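Local coordinates for protein CRISPR-associated endonuclease C2c1 (Alicyclobacillus acidoterrestris, PDB 5U31) that is an RNA-guided CRISPR endonuclease that recognises a PAM and cleaves invading double-stranded DNA with its RuvC domain, at residues Q471-R485 with R499-Q512. The protein carries 3 engineered substitutions. Numbering follows the deposited sequence.
Sequences QHFTGEFGGAKIQCR and RDVYLNVSVRVQSQ. With nucleotides of chain C; nucleotides of chain B.
Tyr-502 buries more surface here than any other residue, and its backbone makes two reciprocal hydrogen bonds with Gln-483, whose O also lies at the tyrosine ring edge, in plane. At the far end of that ring Tyr-502 OH donates to OP1 of U31 of chain B (2.6 Å), and Arg-485 NH2 reaches the same oxygen at 2.7 Å, in the guanidinium plane. The arginine runs extended from CG to NE past the ring, with CG 4.0 Å from Tyr-502 CE2, to bring the guanidinium to the phosphate. Two side chains thus grip one phosphate oxygen of the guide RNA; Arg-485 NE adds a weak hydrogen bond to Tyr-502 OH (3.2 Å), and NH1 forms a salt bridge with another RNA phosphate.

Two residues further along the strand, on the same face of the sheet, Asn-504 swings its CG anti to the backbone N (chi1 -167°) and gives ND2 to Gln-483 OE1 and to an RNA sugar; the two amide planes are 36° apart. Strands 473-483 and 502-510 form an antiparallel ladder in the wedge (WED-II) domain, and a beta bulge between Phe-477 and Ala-480 shifts the register by one. Within it Gly-479 N comes 3.1 Å from OP2 of DG21 of chain C, in the target-strand phosphate lock to which Arg-508 also contributes. Ser-506 OG donates to N3 of DG20 of chain C.

Phe-473, second in buried area, lays CB against Val-509 CG1 (3.4 Å). With CG anti to the carbonyl carbon (chi1 -55°), its ring sits obliquely against Gln-510 O, Ser-511 CA and Gln-512 CG.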
loop_
_atom_site.group_PDB
_atom_site.type_symbol
_atom_site.label_atom_id
_atom_site.label_comp_id
_atom_site.label_asym_id
_atom_site.label_seq_id
_atom_site.Cartn_x
_atom_site.Cartn_y
_atom_site.Cartn_z
ATOM N N GLN A 471 -29.092 15.333 4.071
ATOM C CA GLN A 471 -30.086 14.375 4.534
ATOM C C GLN A 471 -29.381 13.105 4.991
ATOM O O GLN A 471 -28.485 12.605 4.303
ATOM C CB GLN A 471 -31.093 14.045 3.428
ATOM C CG GLN A 471 -31.912 15.230 2.925
ATOM C CD GLN A 471 -31.245 15.968 1.775
ATOM O OE1 GLN A 471 -30.174 15.578 1.302
ATOM N NE2 GLN A 471 -31.882 17.040 1.317
ATOM N N HIS A 472 -29.783 12.589 6.150
ATOM C CA HIS A 472 -29.202 11.353 6.651
ATOM C C HIS A 472 -29.492 10.205 5.693
ATOM O O HIS A 472 -30.538 10.159 5.041
ATOM C CB HIS A 472 -29.752 11.022 8.036
ATOM C CG HIS A 472 -29.648 12.151 9.011
ATOM N ND1 HIS A 472 -28.442 12.701 9.386
ATOM C CD2 HIS A 472 -30.599 12.831 9.692
ATOM C CE1 HIS A 472 -28.655 13.676 10.250
ATOM N NE2 HIS A 472 -29.956 13.775 10.454
ATOM N N PHE A 473 -28.543 9.276 5.602
ATOM C CA PHE A 473 -28.736 8.073 4.808
ATOM C C PHE A 473 -29.637 7.094 5.547
ATOM O O PHE A 473 -29.681 7.070 6.780
ATOM C CB PHE A 473 -27.404 7.386 4.515
ATOM C CG PHE A 473 -26.382 8.264 3.858
ATOM C CD1 PHE A 473 -26.454 8.540 2.503
ATOM C CD2 PHE A 473 -25.322 8.781 4.587
ATOM C CE1 PHE A 473 -25.502 9.338 1.895
ATOM C CE2 PHE A 473 -24.371 9.576 3.985
ATOM C CZ PHE A 473 -24.461 9.856 2.637
ATOM N N THR A 474 -30.345 6.267 4.788
ATOM C CA THR A 474 -31.103 5.179 5.384
ATOM C C THR A 474 -30.251 3.917 5.387
ATOM O O THR A 474 -29.505 3.654 4.439
ATOM C CB THR A 474 -32.417 4.944 4.637
ATOM O OG1 THR A 474 -32.149 4.453 3.318
ATOM C CG2 THR A 474 -33.202 6.242 4.537
ATOM N N GLY A 475 -30.345 3.149 6.470
ATOM C CA GLY A 475 -29.491 1.990 6.619
ATOM C C GLY A 475 -30.107 0.937 7.512
ATOM O O GLY A 475 -31.154 1.141 8.132
ATOM N N GLU A 476 -29.431 -0.207 7.568
ATOM C CA GLU A 476 -29.866 -1.333 8.374
ATOM C C GLU A 476 -28.678 -1.901 9.131
ATOM O O GLU A 476 -27.542 -1.872 8.648
ATOM C CB GLU A 476 -30.491 -2.444 7.521
ATOM C CG GLU A 476 -31.835 -2.115 6.895
ATOM C CD GLU A 476 -32.320 -3.240 5.999
ATOM O OE1 GLU A 476 -31.535 -4.185 5.766
ATOM O OE2 GLU A 476 -33.478 -3.183 5.531
ATOM N N PHE A 477 -28.949 -2.412 10.327
ATOM C CA PHE A 477 -27.947 -3.188 11.037
ATOM C C PHE A 477 -27.698 -4.492 10.295
ATOM O O PHE A 477 -28.611 -5.073 9.700
ATOM C CB PHE A 477 -28.393 -3.474 12.468
ATOM C CG PHE A 477 -28.293 -2.293 13.389
ATOM C CD1 PHE A 477 -27.062 -1.874 13.867
ATOM C CD2 PHE A 477 -29.432 -1.618 13.801
ATOM C CE1 PHE A 477 -26.966 -0.793 14.720
ATOM C CE2 PHE A 477 -29.342 -0.535 14.656
ATOM C CZ PHE A 477 -28.106 -0.121 15.113
ATOM N N GLY A 478 -26.449 -4.943 10.317
ATOM C CA GLY A 478 -26.088 -6.198 9.692
ATOM C C GLY A 478 -25.500 -7.152 10.706
ATOM O O GLY A 478 -25.745 -7.006 11.908
ATOM N N GLY A 479 -24.720 -8.122 10.241
ATOM C CA GLY A 479 -24.102 -9.061 11.152
ATOM C C GLY A 479 -23.122 -8.387 12.091
ATOM O O GLY A 479 -22.627 -7.287 11.847
ATOM N N ALA A 480 -22.846 -9.072 13.195
ATOM C CA ALA A 480 -21.923 -8.600 14.210
ATOM C C ALA A 480 -21.000 -9.739 14.602
ATOM O O ALA A 480 -21.328 -10.915 14.429
ATOM C CB ALA A 480 -22.659 -8.074 15.446
ATOM N N LYS A 481 -19.833 -9.387 15.130
ATOM C CA LYS A 481 -18.895 -10.396 15.596
ATOM C C LYS A 481 -18.281 -9.947 16.912
ATOM O O LYS A 481 -18.022 -8.758 17.114
ATOM C CB LYS A 481 -17.802 -10.688 14.552
ATOM C CG LYS A 481 -16.954 -9.493 14.143
ATOM C CD LYS A 481 -15.838 -9.880 13.166
ATOM C CE LYS A 481 -16.206 -9.564 11.725
ATOM N NZ LYS A 481 -17.208 -10.521 11.189
ATOM N N ILE A 482 -18.062 -10.907 17.803
ATOM C CA ILE A 482 -17.530 -10.640 19.134
ATOM C C ILE A 482 -16.013 -10.745 19.085
ATOM O O ILE A 482 -15.464 -11.811 18.783
ATOM C CB ILE A 482 -18.114 -11.612 20.166
ATOM C CG1 ILE A 482 -19.590 -11.300 20.390
ATOM C CG2 ILE A 482 -17.346 -11.532 21.466
ATOM C CD1 ILE A 482 -20.296 -12.339 21.190
ATOM N N GLN A 483 -15.336 -9.643 19.395
ATOM C CA GLN A 483 -13.886 -9.565 19.319
ATOM C C GLN A 483 -13.286 -9.178 20.664
ATOM O O GLN A 483 -13.924 -8.512 21.486
ATOM C CB GLN A 483 -13.429 -8.542 18.281
ATOM C CG GLN A 483 -14.033 -8.686 16.911
ATOM C CD GLN A 483 -13.447 -7.679 15.950
ATOM O OE1 GLN A 483 -14.027 -7.383 14.906
ATOM N NE2 GLN A 483 -12.285 -7.141 16.302
ATOM N N CYS A 484 -12.040 -9.600 20.860
ATOM C CA CYS A 484 -11.169 -9.144 21.930
ATOM C C CYS A 484 -9.885 -8.609 21.307
ATOM O O CYS A 484 -9.591 -8.850 20.132
ATOM C CB CYS A 484 -10.854 -10.271 22.920
ATOM S SG CYS A 484 -12.300 -11.045 23.664
ATOM N N ARG A 485 -9.109 -7.885 22.110
ATOM C CA ARG A 485 -7.822 -7.386 21.649
ATOM C C ARG A 485 -6.825 -8.532 21.505
ATOM O O ARG A 485 -6.825 -9.478 22.298
ATOM C CB ARG A 485 -7.275 -6.346 22.624
ATOM C CG ARG A 485 -8.116 -5.099 22.795
ATOM C CD ARG A 485 -7.587 -4.274 23.961
ATOM N NE ARG A 485 -8.179 -2.942 24.012
ATOM C CZ ARG A 485 -7.699 -1.890 23.357
ATOM N NH1 ARG A 485 -6.619 -2.016 22.596
ATOM N NH2 ARG A 485 -8.299 -0.713 23.460
ATOM N N ARG A 499 -10.274 -8.212 30.956
ATOM C CA ARG A 499 -10.367 -8.539 29.538
ATOM C C ARG A 499 -11.578 -7.874 28.899
ATOM O O ARG A 499 -12.712 -8.317 29.089
ATOM C CB ARG A 499 -10.446 -10.054 29.330
ATOM C CG ARG A 499 -10.466 -10.470 27.858
ATOM C CD ARG A 499 -10.888 -11.923 27.676
ATOM N NE ARG A 499 -10.044 -12.855 28.422
ATOM C CZ ARG A 499 -8.961 -13.445 27.927
ATOM N NH1 ARG A 499 -8.582 -13.194 26.682
ATOM N NH2 ARG A 499 -8.254 -14.283 28.674
ATOM N N ASP A 500 -11.328 -6.813 28.135
ATOM C CA ASP A 500 -12.400 -6.113 27.445
ATOM C C ASP A 500 -12.946 -6.958 26.297
ATOM O O ASP A 500 -12.210 -7.690 25.630
ATOM C CB ASP A 500 -11.899 -4.770 26.913
ATOM C CG ASP A 500 -11.413 -3.846 28.017
ATOM O OD1 ASP A 500 -11.943 -3.929 29.147
ATOM O OD2 ASP A 500 -10.508 -3.026 27.751
ATOM N N VAL A 501 -14.252 -6.844 26.066
ATOM C CA VAL A 501 -14.934 -7.541 24.980
ATOM C C VAL A 501 -15.650 -6.507 24.121
ATOM O O VAL A 501 -16.333 -5.620 24.646
ATOM C CB VAL A 501 -15.919 -8.598 25.511
ATOM C CG1 VAL A 501 -16.566 -9.358 24.366
ATOM C CG2 VAL A 501 -15.201 -9.555 26.432
ATOM N N TYR A 502 -15.486 -6.619 22.805
ATOM C CA TYR A 502 -16.083 -5.703 21.847
ATOM C C TYR A 502 -17.063 -6.446 20.949
ATOM O O TYR A 502 -16.969 -7.662 20.765
ATOM C CB TYR A 502 -15.015 -5.024 20.974
ATOM C CG TYR A 502 -14.008 -4.194 21.734
ATOM C CD1 TYR A 502 -14.133 -2.814 21.808
ATOM C CD2 TYR A 502 -12.929 -4.788 22.372
ATOM C CE1 TYR A 502 -13.211 -2.047 22.501
ATOM C CE2 TYR A 502 -12.002 -4.031 23.066
ATOM C CZ TYR A 502 -12.149 -2.662 23.128
ATOM O OH TYR A 502 -11.232 -1.903 23.819
ATOM N N LEU A 503 -18.009 -5.698 20.384
ATOM C CA LEU A 503 -18.908 -6.208 19.357
ATOM C C LEU A 503 -18.693 -5.393 18.092
ATOM O O LEU A 503 -18.885 -4.174 18.092
ATOM C CB LEU A 503 -20.375 -6.136 19.791
ATOM C CG LEU A 503 -21.321 -6.793 18.780
ATOM C CD1 LEU A 503 -21.053 -8.286 18.717
ATOM C CD2 LEU A 503 -22.771 -6.548 19.110
ATOM N N ASN A 504 -18.301 -6.063 17.017
ATOM C CA ASN A 504 -18.015 -5.399 15.752
ATOM C C ASN A 504 -19.275 -5.476 14.911
ATOM O O ASN A 504 -19.591 -6.525 14.348
ATOM C CB ASN A 504 -16.829 -6.065 15.067
ATOM C CG ASN A 504 -16.280 -5.256 13.915
ATOM O OD1 ASN A 504 -17.014 -4.589 13.185
ATOM N ND2 ASN A 504 -14.969 -5.329 13.734
ATOM N N VAL A 505 -20.004 -4.370 14.825
ATOM C CA VAL A 505 -21.308 -4.348 14.174
ATOM C C VAL A 505 -21.154 -3.829 12.755
ATOM O O VAL A 505 -20.594 -2.749 12.537
ATOM C CB VAL A 505 -22.311 -3.490 14.959
ATOM C CG1 VAL A 505 -23.623 -3.444 14.213
ATOM C CG2 VAL A 505 -22.509 -4.052 16.357
ATOM N N SER A 506 -21.667 -4.593 11.794
ATOM C CA SER A 506 -21.690 -4.181 10.398
ATOM C C SER A 506 -22.946 -3.366 10.126
ATOM O O SER A 506 -24.057 -3.808 10.428
ATOM C CB SER A 506 -21.639 -5.398 9.473
ATOM O OG SER A 506 -20.457 -6.149 9.683
ATOM N N VAL A 507 -22.767 -2.178 9.558
ATOM C CA VAL A 507 -23.870 -1.301 9.188
ATOM C C VAL A 507 -23.901 -1.203 7.673
ATOM O O VAL A 507 -22.872 -0.934 7.043
ATOM C CB VAL A 507 -23.727 0.094 9.819
ATOM C CG1 VAL A 507 -25.004 0.889 9.618
ATOM C CG2 VAL A 507 -23.385 -0.012 11.299
ATOM N N ARG A 508 -25.073 -1.427 7.087
ATOM C CA ARG A 508 -25.263 -1.282 5.651
ATOM C C ARG A 508 -25.952 0.052 5.401
ATOM O O ARG A 508 -27.063 0.279 5.890
ATOM C CB ARG A 508 -26.086 -2.434 5.076
ATOM C CG ARG A 508 -25.756 -3.793 5.668
ATOM C CD ARG A 508 -26.464 -4.913 4.923
ATOM N NE ARG A 508 -25.683 -5.366 3.777
ATOM C CZ ARG A 508 -24.687 -6.243 3.862
ATOM N NH1 ARG A 508 -24.019 -6.599 2.773
ATOM N NH2 ARG A 508 -24.358 -6.761 5.038
ATOM N N VAL A 509 -25.296 0.926 4.644
ATOM C CA VAL A 509 -25.755 2.293 4.431
ATOM C C VAL A 509 -26.088 2.472 2.958
ATOM O O VAL A 509 -25.284 2.123 2.087
ATOM C CB VAL A 509 -24.701 3.318 4.882
ATOM C CG1 VAL A 509 -25.238 4.717 4.730
ATOM C CG2 VAL A 509 -24.294 3.062 6.323
ATOM N N GLN A 510 -27.267 3.024 2.685
ATOM C CA GLN A 510 -27.795 3.161 1.335
ATOM C C GLN A 510 -27.533 4.576 0.829
ATOM O O GLN A 510 -27.947 5.551 1.465
ATOM C CB GLN A 510 -29.290 2.843 1.321
ATOM C CG GLN A 510 -29.903 2.652 -0.051
ATOM C CD GLN A 510 -31.310 2.087 0.018
ATOM O OE1 GLN A 510 -32.017 2.269 1.009
ATOM N NE2 GLN A 510 -31.720 1.390 -1.034
ATOM N N SER A 511 -26.852 4.681 -0.309
ATOM C CA SER A 511 -26.522 5.977 -0.878
ATOM C C SER A 511 -27.757 6.615 -1.510
ATOM O O SER A 511 -28.726 5.937 -1.860
ATOM C CB SER A 511 -25.417 5.836 -1.923
ATOM O OG SER A 511 -25.910 5.225 -3.099
ATOM N N GLN A 512 -27.707 7.943 -1.660
ATOM C CA GLN A 512 -28.852 8.666 -2.209
ATOM C C GLN A 512 -29.246 8.127 -3.577
ATOM O O GLN A 512 -30.437 8.042 -3.897
ATOM C CB GLN A 512 -28.544 10.157 -2.294
ATOM C CG GLN A 512 -28.248 10.798 -0.960
ATOM C CD GLN A 512 -28.052 12.290 -1.081
ATOM O OE1 GLN A 512 -28.208 12.860 -2.162
ATOM N NE2 GLN A 512 -27.710 12.935 0.030
ATOM P P DG C 20 -21.309 -13.926 4.792
ATOM O OP1 DG C 20 -22.300 -14.902 5.297
ATOM O OP2 DG C 20 -21.382 -13.417 3.406
ATOM O "O5'" DG C 20 -21.311 -12.646 5.747
ATOM C "C5'" DG C 20 -21.180 -12.809 7.145
ATOM C "C4'" DG C 20 -21.155 -11.465 7.850
ATOM O "O4'" DG C 20 -19.847 -10.866 7.729
ATOM C "C3'" DG C 20 -22.091 -10.414 7.290
ATOM O "O3'" DG C 20 -23.422 -10.632 7.767
ATOM C "C2'" DG C 20 -21.481 -9.151 7.886
ATOM C "C1'" DG C 20 -19.979 -9.456 7.802
ATOM N N9 DG C 20 -19.347 -8.857 6.632
ATOM C C8 DG C 20 -19.236 -9.402 5.376
ATOM N N7 DG C 20 -18.635 -8.620 4.521
ATOM C C5 DG C 20 -18.333 -7.479 5.258
ATOM C C6 DG C 20 -17.680 -6.283 4.868
ATOM O O6 DG C 20 -17.222 -5.983 3.757
ATOM N N1 DG C 20 -17.578 -5.384 5.927
ATOM C C2 DG C 20 -18.050 -5.609 7.200
ATOM N N2 DG C 20 -17.861 -4.625 8.086
ATOM N N3 DG C 20 -18.667 -6.722 7.576
ATOM C C4 DG C 20 -18.771 -7.610 6.558
ATOM P P U B 31 -11.251 1.827 23.466
ATOM O OP1 U B 31 -10.569 0.583 23.900
ATOM O OP2 U B 31 -10.974 3.113 24.151
ATOM O "O5'" U B 31 -10.936 1.996 21.921
ATOM C "C5'" U B 31 -10.781 0.855 21.098
ATOM C "C4'" U B 31 -10.256 1.244 19.745
ATOM O "O4'" U B 31 -11.221 2.088 19.075
ATOM C "C3'" U B 31 -8.987 2.072 19.750
ATOM O "O3'" U B 31 -7.828 1.281 19.927
ATOM C "C2'" U B 31 -9.052 2.781 18.404
ATOM O "O2'" U B 31 -8.660 1.904 17.358
ATOM C "C1'" U B 31 -10.552 3.037 18.273
ATOM N N1 U B 31 -10.955 4.386 18.724
ATOM C C2 U B 31 -10.869 5.419 17.813
ATOM O O2 U B 31 -10.459 5.260 16.682
ATOM N N3 U B 31 -11.274 6.643 18.274
ATOM C C4 U B 31 -11.754 6.920 19.530
ATOM O O4 U B 31 -12.074 8.074 19.797
ATOM C C5 U B 31 -11.825 5.797 20.415
ATOM C C6 U B 31 -11.438 4.591 19.993
ATOM P P DG C 21 -24.684 -9.931 7.052
ATOM O OP1 DG C 21 -24.272 -8.624 6.502
ATOM O OP2 DG C 21 -25.831 -10.006 7.983
ATOM O "O5'" DG C 21 -25.020 -10.897 5.836
ATOM C "C5'" DG C 21 -25.835 -12.045 6.039
ATOM C "C4'" DG C 21 -26.725 -12.257 4.833
ATOM O "O4'" DG C 21 -26.447 -13.538 4.221
ATOM C "C3'" DG C 21 -28.224 -12.228 5.110
ATOM O "O3'" DG C 21 -28.841 -11.331 4.221
ATOM C "C2'" DG C 21 -28.672 -13.667 4.850
ATOM C "C1'" DG C 21 -27.661 -14.103 3.809
ATOM N N9 DG C 21 -27.477 -15.542 3.714
ATOM C C8 DG C 21 -26.726 -16.336 4.544
ATOM N N7 DG C 21 -26.729 -17.592 4.198
ATOM C C5 DG C 21 -27.530 -17.630 3.063
ATOM C C6 DG C 21 -27.903 -18.723 2.245
ATOM O O6 DG C 21 -27.587 -19.914 2.361
ATOM N N1 DG C 21 -28.732 -18.324 1.203
ATOM C C2 DG C 21 -29.144 -17.036 0.976
ATOM N N2 DG C 21 -29.939 -16.847 -0.081
ATOM N N3 DG C 21 -28.795 -16.002 1.725
ATOM C C4 DG C 21 -27.993 -16.375 2.751
#